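Local atomic coordinates of beta-glucuronidase (Dictyoglomus thermophilum, PDB entry 6XXW), a protein that probably hydrolyses beta-D-glucuronides as a glycoside hydrolase of family 2, releasing glucuronic acid from the groups it is linked to. Residues L145-G153 against A363-W371; T191-F199 against I265-Y276. All coordinates share one frame; numbering follows the deposited sequence.

Interaction 1: residues L145-G153 against A363-W371; sequences LTWDVLPPG and APAVGLNLW
L150 and the two prolines behind it, P151 and P152, lie against the bend P364-L368. With CG held anti to its own carbonyl carbon (chi1 -66°), L150 sends CD2 over the backbone of A365 and on to L368 CD1, where CD2 and CD1 meet at 3.8 Å and the two side chains cross at about a right angle. L368 CD1 is shared: it also lies 3.7 Å from P152 CD, so one methyl meets both the leucine and the proline ring. The peptide bond before P151 is cis, and the P151 ring sits across P364, its CB 3.9 Å from V366 CG1. The loop 145-153 belongs to the sugar-binding domain of family 2, while 363-371 follows strand 358-362 of the TIM barrel, so the contact seats one domain on a barrel loop. V366 O faces the prolines, 3.3 Å from P151 CB, and is buried without a polar partner. A water donates to P152 O at 2.7 Å and to G367 O, bridging the two backbones. Further along, W147 brings CH2 of its ring edge to 4.2 Å from L370 CD2, while its NE1 is hydrogen-bonded to E154.

Interaction 2: residues T191-F199 against I265-Y276; sequences TPKVYIKDF and IKLLEKDNFDIY
I196 drops its side chain onto the hairpin formed by strands 257-268 and 273-280. Its CB lies 3.7 Å from D274 OD2; CG1, anti to the carbonyl carbon at chi1 -62°, passes the same oxygen and I265 CG2; CD1 ends against D274 OD2 and the carbonyl I265 O, the latter at 3.6 Å, and also touches I265 CG2 and Y276 CB. D274 OD2 also accepts I196 N at 2.8 Å in a nearly straight bond (174°), met almost along its C-O axis. R30 forms a salt bridge to OD2, and T29 bonds to OD1. These contacts dock the linker entering strand 198-206 on the hairpin of the second family 2 domain. V194 N gives its hydrogen to N272 OD1 from above the amide plane, at 3.1 Å, while V194 CG2 lies 3.5 Å from N272 ND2. Were N272 an alanine, V194 N would probably lose this acceptor and a gap would open beside the valine methyl CG2. At the far end I265 CD1 sits over one face of the F199 ring, 3.8 Å from its centroid, a CH-pi contact. With a backbone N-H, R30 and T29 on its oxygens, the D274 carboxylate is likely to stay ionised despite its apolar neighbours, and its bond to I196 N ties the linker to the hairpin.

From the N terminus, the chain first builds most of the sugar-binding domain and reaches 145-153, the first half of interaction 1. It then finishes that domain and leaves it through 191-199, whose partner comes only after most strands of the next domain; interaction 2 closes this smaller loop, with 65 residues between its two segments, at the hairpin 265-276. Only after the chain has entered the TIM barrel does 363-371 return to 145-153 and close interaction 1, so interaction 2 is nested inside it. The two sites do not touch, with centres about 40 Å apart. Interaction 1 ties the sugar-binding domain to the barrel, and interaction 2 ties the interdomain linker to the second domain.

Interaction 1: residues L145-G153 against A363-W371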
loop_
_atom_site.group_PDB
_atom_site.type_symbol
_atom_site.label_atom_id
_atom_site.label_comp_id
_atom_site.label_asym_id
_atom_site.label_seq_id
_atom_site.Cartn_x
_atom_site.Cartn_y
_atom_site.Cartn_z
ATOM N N LEU A 145 19.705 -29.315 2.001
ATOM C CA LEU A 145 19.295 -30.047 0.808
ATOM C C LEU A 145 20.487 -30.744 0.155
ATOM O O LEU A 145 21.641 -30.321 0.299
ATOM C CB LEU A 145 18.636 -29.099 -0.196
ATOM C CG LEU A 145 17.378 -28.381 0.299
ATOM C CD1 LEU A 145 17.080 -27.150 -0.553
ATOM C CD2 LEU A 145 16.209 -29.344 0.304
ATOM N N THR A 146 20.193 -31.831 -0.567
ATOM C CA THR A 146 21.167 -32.540 -1.386
ATOM C C THR A 146 20.524 -32.884 -2.723
ATOM O O THR A 146 19.316 -32.715 -2.919
ATOM C CB THR A 146 21.663 -33.832 -0.723
ATOM O OG1 THR A 146 20.620 -34.811 -0.780
ATOM C CG2 THR A 146 22.070 -33.596 0.727
ATOM N N TRP A 147 21.328 -33.411 -3.651
ATOM C CA TRP A 147 20.746 -33.780 -4.933
ATOM C C TRP A 147 19.979 -35.093 -4.899
ATOM O O TRP A 147 19.348 -35.437 -5.904
ATOM C CB TRP A 147 21.827 -33.841 -6.027
ATOM C CG TRP A 147 22.081 -32.483 -6.592
ATOM C CD1 TRP A 147 23.153 -31.681 -6.333
ATOM C CD2 TRP A 147 21.227 -31.744 -7.471
ATOM N NE1 TRP A 147 23.027 -30.492 -7.009
ATOM C CE2 TRP A 147 21.850 -30.503 -7.712
ATOM C CE3 TRP A 147 20.002 -32.017 -8.090
ATOM C CZ2 TRP A 147 21.292 -29.536 -8.544
ATOM C CZ3 TRP A 147 19.442 -31.052 -8.913
ATOM C CH2 TRP A 147 20.090 -29.827 -9.132
ATOM N N ASP A 148 19.990 -35.842 -3.793
ATOM C CA ASP A 148 19.187 -37.061 -3.747
ATOM C C ASP A 148 18.040 -36.986 -2.742
ATOM O O ASP A 148 17.492 -38.022 -2.366
ATOM C CB ASP A 148 20.043 -38.295 -3.470
ATOM C CG ASP A 148 20.999 -38.099 -2.338
ATOM O OD1 ASP A 148 20.701 -37.294 -1.433
ATOM O OD2 ASP A 148 22.062 -38.755 -2.363
ATOM N N VAL A 149 17.663 -35.794 -2.307
ATOM C CA VAL A 149 16.385 -35.597 -1.631
ATOM C C VAL A 149 15.523 -34.762 -2.566
ATOM O O VAL A 149 16.029 -34.058 -3.444
ATOM C CB VAL A 149 16.534 -34.924 -0.249
ATOM C CG1 VAL A 149 16.708 -33.420 -0.409
ATOM C CG2 VAL A 149 15.328 -35.249 0.660
ATOM N N LEU A 150 14.202 -34.851 -2.385
ATOM C CA LEU A 150 13.253 -34.069 -3.166
ATOM C C LEU A 150 12.490 -33.127 -2.244
ATOM O O LEU A 150 11.892 -33.581 -1.259
ATOM C CB LEU A 150 12.255 -34.964 -3.917
ATOM C CG LEU A 150 12.850 -35.852 -5.020
ATOM C CD1 LEU A 150 11.814 -36.844 -5.495
ATOM C CD2 LEU A 150 13.356 -35.008 -6.195
ATOM N N PRO A 151 12.471 -31.821 -2.524
ATOM C CA PRO A 151 13.148 -31.190 -3.660
ATOM C C PRO A 151 14.650 -31.035 -3.429
ATOM O O PRO A 151 15.078 -30.874 -2.287
ATOM C CB PRO A 151 12.474 -29.817 -3.745
ATOM C CG PRO A 151 12.146 -29.500 -2.331
ATOM C CD PRO A 151 11.750 -30.837 -1.696
ATOM N N PRO A 152 15.427 -31.082 -4.504
ATOM C CA PRO A 152 16.886 -31.067 -4.377
ATOM C C PRO A 152 17.486 -29.669 -4.248
ATOM O O PRO A 152 16.876 -28.646 -4.564
ATOM C CB PRO A 152 17.345 -31.719 -5.684
ATOM C CG PRO A 152 16.311 -31.247 -6.683
ATOM C CD PRO A 152 14.997 -31.305 -5.900
ATOM N N GLY A 153 18.733 -29.664 -3.796
ATOM C CA GLY A 153 19.542 -28.468 -3.674
ATOM C C GLY A 153 20.938 -28.896 -3.297
ATOM O O GLY A 153 21.243 -30.088 -3.239
ATOM N N ALA A 363 4.024 -35.044 -6.244
ATOM C CA ALA A 363 5.262 -35.408 -5.572
ATOM C C ALA A 363 6.232 -34.228 -5.556
ATOM O O ALA A 363 6.181 -33.358 -6.433
ATOM C CB ALA A 363 5.904 -36.605 -6.276
ATOM N N PRO A 364 7.164 -34.203 -4.593
ATOM C CA PRO A 364 8.030 -33.022 -4.430
ATOM C C PRO A 364 9.186 -32.923 -5.417
ATOM O O PRO A 364 10.232 -32.356 -5.072
ATOM C CB PRO A 364 8.569 -33.177 -2.996
ATOM C CG PRO A 364 7.996 -34.429 -2.458
ATOM C CD PRO A 364 7.435 -35.225 -3.570
ATOM N N ALA A 365 9.017 -33.447 -6.635
ATOM C CA ALA A 365 10.061 -33.403 -7.662
ATOM C C ALA A 365 9.990 -32.072 -8.418
ATOM O O ALA A 365 9.668 -31.986 -9.606
ATOM C CB ALA A 365 9.935 -34.592 -8.607
ATOM N N VAL A 366 10.311 -31.015 -7.686
ATOM C CA VAL A 366 10.345 -29.656 -8.203
ATOM C C VAL A 366 11.755 -29.136 -7.971
ATOM O O VAL A 366 12.416 -29.508 -6.998
ATOM C CB VAL A 366 9.276 -28.765 -7.518
ATOM C CG1 VAL A 366 9.462 -28.755 -5.994
ATOM C CG2 VAL A 366 9.281 -27.326 -8.097
ATOM N N GLY A 367 12.229 -28.289 -8.879
ATOM C CA GLY A 367 13.600 -27.842 -8.820
ATOM C C GLY A 367 14.577 -28.692 -9.599
ATOM O O GLY A 367 15.790 -28.473 -9.485
ATOM N N LEU A 368 14.089 -29.656 -10.379
ATOM C CA LEU A 368 14.947 -30.509 -11.200
ATOM C C LEU A 368 15.225 -29.823 -12.537
ATOM O O LEU A 368 14.955 -30.332 -13.624
ATOM C CB LEU A 368 14.306 -31.879 -11.394
ATOM C CG LEU A 368 14.424 -32.869 -10.231
ATOM C CD1 LEU A 368 13.562 -32.455 -9.062
ATOM C CD2 LEU A 368 14.040 -34.280 -10.702
ATOM N N ASN A 369 15.794 -28.628 -12.428
ATOM C CA ASN A 369 15.964 -27.779 -13.595
ATOM C C ASN A 369 16.888 -26.632 -13.233
ATOM O O ASN A 369 16.662 -25.936 -12.238
ATOM C CB ASN A 369 14.605 -27.254 -14.075
ATOM C CG ASN A 369 14.580 -26.945 -15.558
ATOM O OD1 ASN A 369 13.554 -27.130 -16.218
ATOM N ND2 ASN A 369 15.687 -26.449 -16.082
ATOM N N LEU A 370 17.942 -26.464 -14.007
ATOM C CA LEU A 370 18.834 -25.313 -13.906
ATOM C C LEU A 370 18.562 -24.512 -15.167
ATOM O O LEU A 370 19.071 -24.845 -16.240
ATOM C CB LEU A 370 20.295 -25.735 -13.800
ATOM C CG LEU A 370 20.515 -26.840 -12.772
ATOM C CD1 LEU A 370 21.906 -27.415 -12.890
ATOM C CD2 LEU A 370 20.291 -26.272 -11.406
ATOM N N TRP A 371 17.719 -23.493 -15.038
ATOM C CA TRP A 371 17.202 -22.740 -16.176
ATOM C C TRP A 371 18.317 -22.327 -17.130
ATOM O O TRP A 371 18.663 -21.144 -17.219
ATOM C CB TRP A 371 16.435 -21.528 -15.665
ATOM C CG TRP A 371 15.620 -21.830 -14.441
ATOM C CD1 TRP A 371 15.886 -21.442 -13.157
ATOM C CD2 TRP A 371 14.402 -22.586 -14.387
ATOM N NE1 TRP A 371 14.905 -21.904 -12.310
ATOM C CE2 TRP A 371 13.983 -22.608 -13.041
ATOM C CE3 TRP A 371 13.624 -23.241 -15.347
ATOM C CZ2 TRP A 371 12.819 -23.261 -12.631
ATOM C CZ3 TRP A 371 12.463 -23.894 -14.934
ATOM C CH2 TRP A 371 12.077 -23.900 -13.592
HETATM O O HOH W 1 16.407 -27.209 -6.857
#

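Interaction 2: residues T191-F199 against I265-Y276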
loop_
_atom_site.group_PDB
_atom_site.type_symbol
_atom_site.label_atom_id
_atom_site.label_comp_id
_atom_site.label_asym_id
_atom_site.label_seq_id
_atom_site.Cartn_x
_atom_site.Cartn_y
_atom_site.Cartn_z
ATOM N N THR A 191 -3.096 -48.347 19.954
ATOM C CA THR A 191 -3.942 -49.356 19.338
ATOM C C THR A 191 -3.850 -50.614 20.190
ATOM O O THR A 191 -2.913 -50.769 20.980
ATOM C CB THR A 191 -3.523 -49.690 17.895
ATOM O OG1 THR A 191 -2.431 -50.617 17.922
ATOM C CG2 THR A 191 -3.113 -48.429 17.090
ATOM N N PRO A 192 -4.791 -51.540 20.038
ATOM C CA PRO A 192 -4.587 -52.872 20.616
ATOM C C PRO A 192 -3.402 -53.558 19.954
ATOM O O PRO A 192 -2.940 -53.166 18.881
ATOM C CB PRO A 192 -5.898 -53.605 20.313
ATOM C CG PRO A 192 -6.867 -52.545 19.918
ATOM C CD PRO A 192 -6.080 -51.432 19.336
ATOM N N LYS A 193 -2.915 -54.619 20.604
ATOM C CA LYS A 193 -1.723 -55.303 20.110
ATOM C C LYS A 193 -1.961 -55.952 18.754
ATOM O O LYS A 193 -1.026 -56.068 17.953
ATOM C CB LYS A 193 -1.249 -56.342 21.134
ATOM C CG LYS A 193 -0.924 -55.729 22.491
ATOM C CD LYS A 193 0.523 -55.245 22.505
ATOM C CE LYS A 193 1.043 -55.035 23.919
ATOM N NZ LYS A 193 1.924 -56.142 24.417
ATOM N N VAL A 194 -3.188 -56.392 18.490
ATOM C CA VAL A 194 -3.616 -56.828 17.167
ATOM C C VAL A 194 -4.652 -55.815 16.698
ATOM O O VAL A 194 -5.662 -55.592 17.377
ATOM C CB VAL A 194 -4.193 -58.255 17.200
ATOM C CG1 VAL A 194 -4.626 -58.712 15.807
ATOM C CG2 VAL A 194 -3.182 -59.219 17.808
ATOM N N TYR A 195 -4.409 -55.200 15.543
ATOM C CA TYR A 195 -5.078 -53.948 15.216
ATOM C C TYR A 195 -5.179 -53.792 13.705
ATOM O O TYR A 195 -4.498 -54.478 12.944
ATOM C CB TYR A 195 -4.326 -52.752 15.817
ATOM C CG TYR A 195 -2.942 -52.515 15.225
ATOM C CD1 TYR A 195 -1.884 -53.376 15.504
ATOM C CD2 TYR A 195 -2.692 -51.424 14.400
ATOM C CE1 TYR A 195 -0.628 -53.166 14.965
ATOM C CE2 TYR A 195 -1.433 -51.203 13.863
ATOM C CZ TYR A 195 -0.410 -52.082 14.154
ATOM O OH TYR A 195 0.835 -51.873 13.629
ATOM N N ILE A 196 -6.027 -52.856 13.283
ATOM C CA ILE A 196 -6.194 -52.527 11.871
ATOM C C ILE A 196 -4.995 -51.679 11.453
ATOM O O ILE A 196 -4.868 -50.532 11.880
ATOM C CB ILE A 196 -7.505 -51.776 11.618
ATOM C CG1 ILE A 196 -8.708 -52.636 11.997
ATOM C CG2 ILE A 196 -7.570 -51.302 10.162
ATOM C CD1 ILE A 196 -9.782 -51.842 12.729
ATOM N N LYS A 197 -4.117 -52.240 10.618
ATOM C CA LYS A 197 -2.903 -51.530 10.228
ATOM C C LYS A 197 -3.136 -50.603 9.044
ATOM O O LYS A 197 -2.546 -49.519 8.980
ATOM C CB LYS A 197 -1.789 -52.522 9.880
ATOM C CG LYS A 197 -1.313 -53.401 11.047
ATOM C CD LYS A 197 -0.130 -54.280 10.617
ATOM C CE LYS A 197 0.956 -53.441 9.945
ATOM N NZ LYS A 197 2.283 -54.137 9.833
ATOM N N ASP A 198 -3.980 -51.021 8.109
ATOM C CA ASP A 198 -4.243 -50.282 6.883
ATOM C C ASP A 198 -5.476 -50.904 6.248
ATOM O O ASP A 198 -5.908 -51.993 6.628
ATOM C CB ASP A 198 -3.040 -50.331 5.926
ATOM C CG ASP A 198 -3.019 -49.173 4.945
ATOM O OD1 ASP A 198 -3.752 -48.189 5.141
ATOM O OD2 ASP A 198 -2.259 -49.247 3.966
ATOM N N PHE A 199 -6.049 -50.201 5.280
ATOM C CA PHE A 199 -7.050 -50.819 4.433
ATOM C C PHE A 199 -7.053 -50.072 3.114
ATOM O O PHE A 199 -6.617 -48.924 3.034
ATOM C CB PHE A 199 -8.440 -50.801 5.086
ATOM C CG PHE A 199 -8.971 -49.424 5.293
ATOM C CD1 PHE A 199 -8.665 -48.717 6.449
ATOM C CD2 PHE A 199 -9.761 -48.820 4.334
ATOM C CE1 PHE A 199 -9.132 -47.427 6.633
ATOM C CE2 PHE A 199 -10.236 -47.511 4.519
ATOM C CZ PHE A 199 -9.916 -46.827 5.667
ATOM N N ILE A 265 -14.764 -50.201 10.326
ATOM C CA ILE A 265 -14.081 -51.489 10.319
ATOM C C ILE A 265 -13.905 -51.930 11.762
ATOM O O ILE A 265 -13.325 -51.199 12.574
ATOM C CB ILE A 265 -12.720 -51.415 9.604
ATOM C CG1 ILE A 265 -12.896 -51.015 8.136
ATOM C CG2 ILE A 265 -11.968 -52.751 9.732
ATOM C CD1 ILE A 265 -11.595 -50.538 7.491
ATOM N N LYS A 266 -14.379 -53.131 12.076
ATOM C CA LYS A 266 -14.321 -53.653 13.435
ATOM C C LYS A 266 -13.601 -54.993 13.408
ATOM O O LYS A 266 -14.090 -55.951 12.801
ATOM C CB LYS A 266 -15.723 -53.792 14.029
ATOM N N LEU A 267 -12.430 -55.043 14.039
ATOM C CA LEU A 267 -11.746 -56.301 14.294
ATOM C C LEU A 267 -12.322 -56.943 15.547
ATOM O O LEU A 267 -12.363 -56.317 16.610
ATOM C CB LEU A 267 -10.249 -56.062 14.472
ATOM C CG LEU A 267 -9.442 -57.265 14.963
ATOM C CD1 LEU A 267 -9.291 -58.305 13.855
ATOM C CD2 LEU A 267 -8.082 -56.809 15.467
ATOM N N LEU A 268 -12.766 -58.195 15.433
ATOM C CA LEU A 268 -13.361 -58.906 16.571
ATOM C C LEU A 268 -12.632 -60.236 16.748
ATOM O O LEU A 268 -12.983 -61.229 16.107
ATOM C CB LEU A 268 -14.858 -59.104 16.364
ATOM C CG LEU A 268 -15.627 -57.841 15.958
ATOM C CD1 LEU A 268 -16.714 -58.169 14.939
ATOM C CD2 LEU A 268 -16.199 -57.114 17.172
ATOM N N GLU A 269 -11.620 -60.250 17.611
ATOM C CA GLU A 269 -10.874 -61.459 17.932
ATOM C C GLU A 269 -11.094 -61.832 19.397
ATOM O O GLU A 269 -11.859 -61.186 20.127
ATOM C CB GLU A 269 -9.384 -61.283 17.627
ATOM C CG GLU A 269 -9.076 -60.877 16.183
ATOM C CD GLU A 269 -8.578 -62.022 15.304
ATOM O OE1 GLU A 269 -9.256 -62.351 14.301
ATOM O OE2 GLU A 269 -7.498 -62.578 15.596
ATOM N N LYS A 270 -10.412 -62.899 19.822
ATOM C CA LYS A 270 -10.558 -63.384 21.190
ATOM C C LYS A 270 -10.037 -62.359 22.190
ATOM O O LYS A 270 -10.765 -61.919 23.087
ATOM C CB LYS A 270 -9.828 -64.720 21.350
ATOM N N ASP A 271 -8.775 -61.955 22.042
ATOM C CA ASP A 271 -8.135 -61.054 22.988
ATOM C C ASP A 271 -8.040 -59.615 22.497
ATOM O O ASP A 271 -7.645 -58.740 23.276
ATOM C CB ASP A 271 -6.728 -61.564 23.329
ATOM N N ASN A 272 -8.388 -59.340 21.241
ATOM C CA ASN A 272 -8.221 -58.005 20.686
ATOM C C ASN A 272 -9.491 -57.544 19.994
ATOM O O ASN A 272 -10.193 -58.330 19.347
ATOM C CB ASN A 272 -7.049 -57.949 19.711
ATOM C CG ASN A 272 -5.727 -58.182 20.395
ATOM O OD1 ASN A 272 -5.054 -57.238 20.815
ATOM N ND2 ASN A 272 -5.355 -59.451 20.541
ATOM N N PHE A 273 -9.759 -56.250 20.134
ATOM C CA PHE A 273 -10.941 -55.582 19.615
ATOM C C PHE A 273 -10.468 -54.225 19.121
ATOM O O PHE A 273 -9.788 -53.515 19.863
ATOM C CB PHE A 273 -11.990 -55.462 20.726
ATOM C CG PHE A 273 -13.185 -54.615 20.384
ATOM C CD1 PHE A 273 -13.978 -54.910 19.294
ATOM C CD2 PHE A 273 -13.551 -53.557 21.208
ATOM C CE1 PHE A 273 -15.089 -54.135 18.999
ATOM C CE2 PHE A 273 -14.660 -52.778 20.924
ATOM C CZ PHE A 273 -15.432 -53.071 19.818
ATOM N N ASP A 274 -10.780 -53.878 17.872
ATOM C CA ASP A 274 -10.281 -52.625 17.306
ATOM C C ASP A 274 -11.312 -52.059 16.341
ATOM O O ASP A 274 -11.911 -52.800 15.558
ATOM C CB ASP A 274 -8.929 -52.848 16.597
ATOM C CG ASP A 274 -8.198 -51.537 16.249
ATOM O OD1 ASP A 274 -8.381 -50.513 16.959
ATOM O OD2 ASP A 274 -7.414 -51.549 15.269
ATOM N N ILE A 275 -11.509 -50.741 16.387
ATOM C CA ILE A 275 -12.436 -50.071 15.486
ATOM C C ILE A 275 -11.729 -48.890 14.826
ATOM O O ILE A 275 -11.091 -48.081 15.506
ATOM C CB ILE A 275 -13.707 -49.598 16.217
ATOM C CG1 ILE A 275 -14.452 -50.795 16.820
ATOM C CG2 ILE A 275 -14.607 -48.823 15.267
ATOM C CD1 ILE A 275 -15.682 -50.407 17.602
ATOM N N TYR A 276 -11.846 -48.793 13.507
ATOM C CA TYR A 276 -11.371 -47.631 12.764
ATOM C C TYR A 276 -12.461 -47.211 11.797
ATOM O O TYR A 276 -13.093 -48.061 11.160
ATOM C CB TYR A 276 -10.070 -47.929 12.000
ATOM C CG TYR A 276 -9.350 -46.691 11.465
ATOM C CD1 TYR A 276 -8.407 -46.025 12.232
ATOM C CD2 TYR A 276 -9.621 -46.201 10.196
ATOM C CE1 TYR A 276 -7.743 -44.890 11.741
ATOM C CE2 TYR A 276 -8.971 -45.077 9.696
ATOM C CZ TYR A 276 -8.030 -44.430 10.478
ATOM O OH TYR A 276 -7.388 -43.313 10.003
#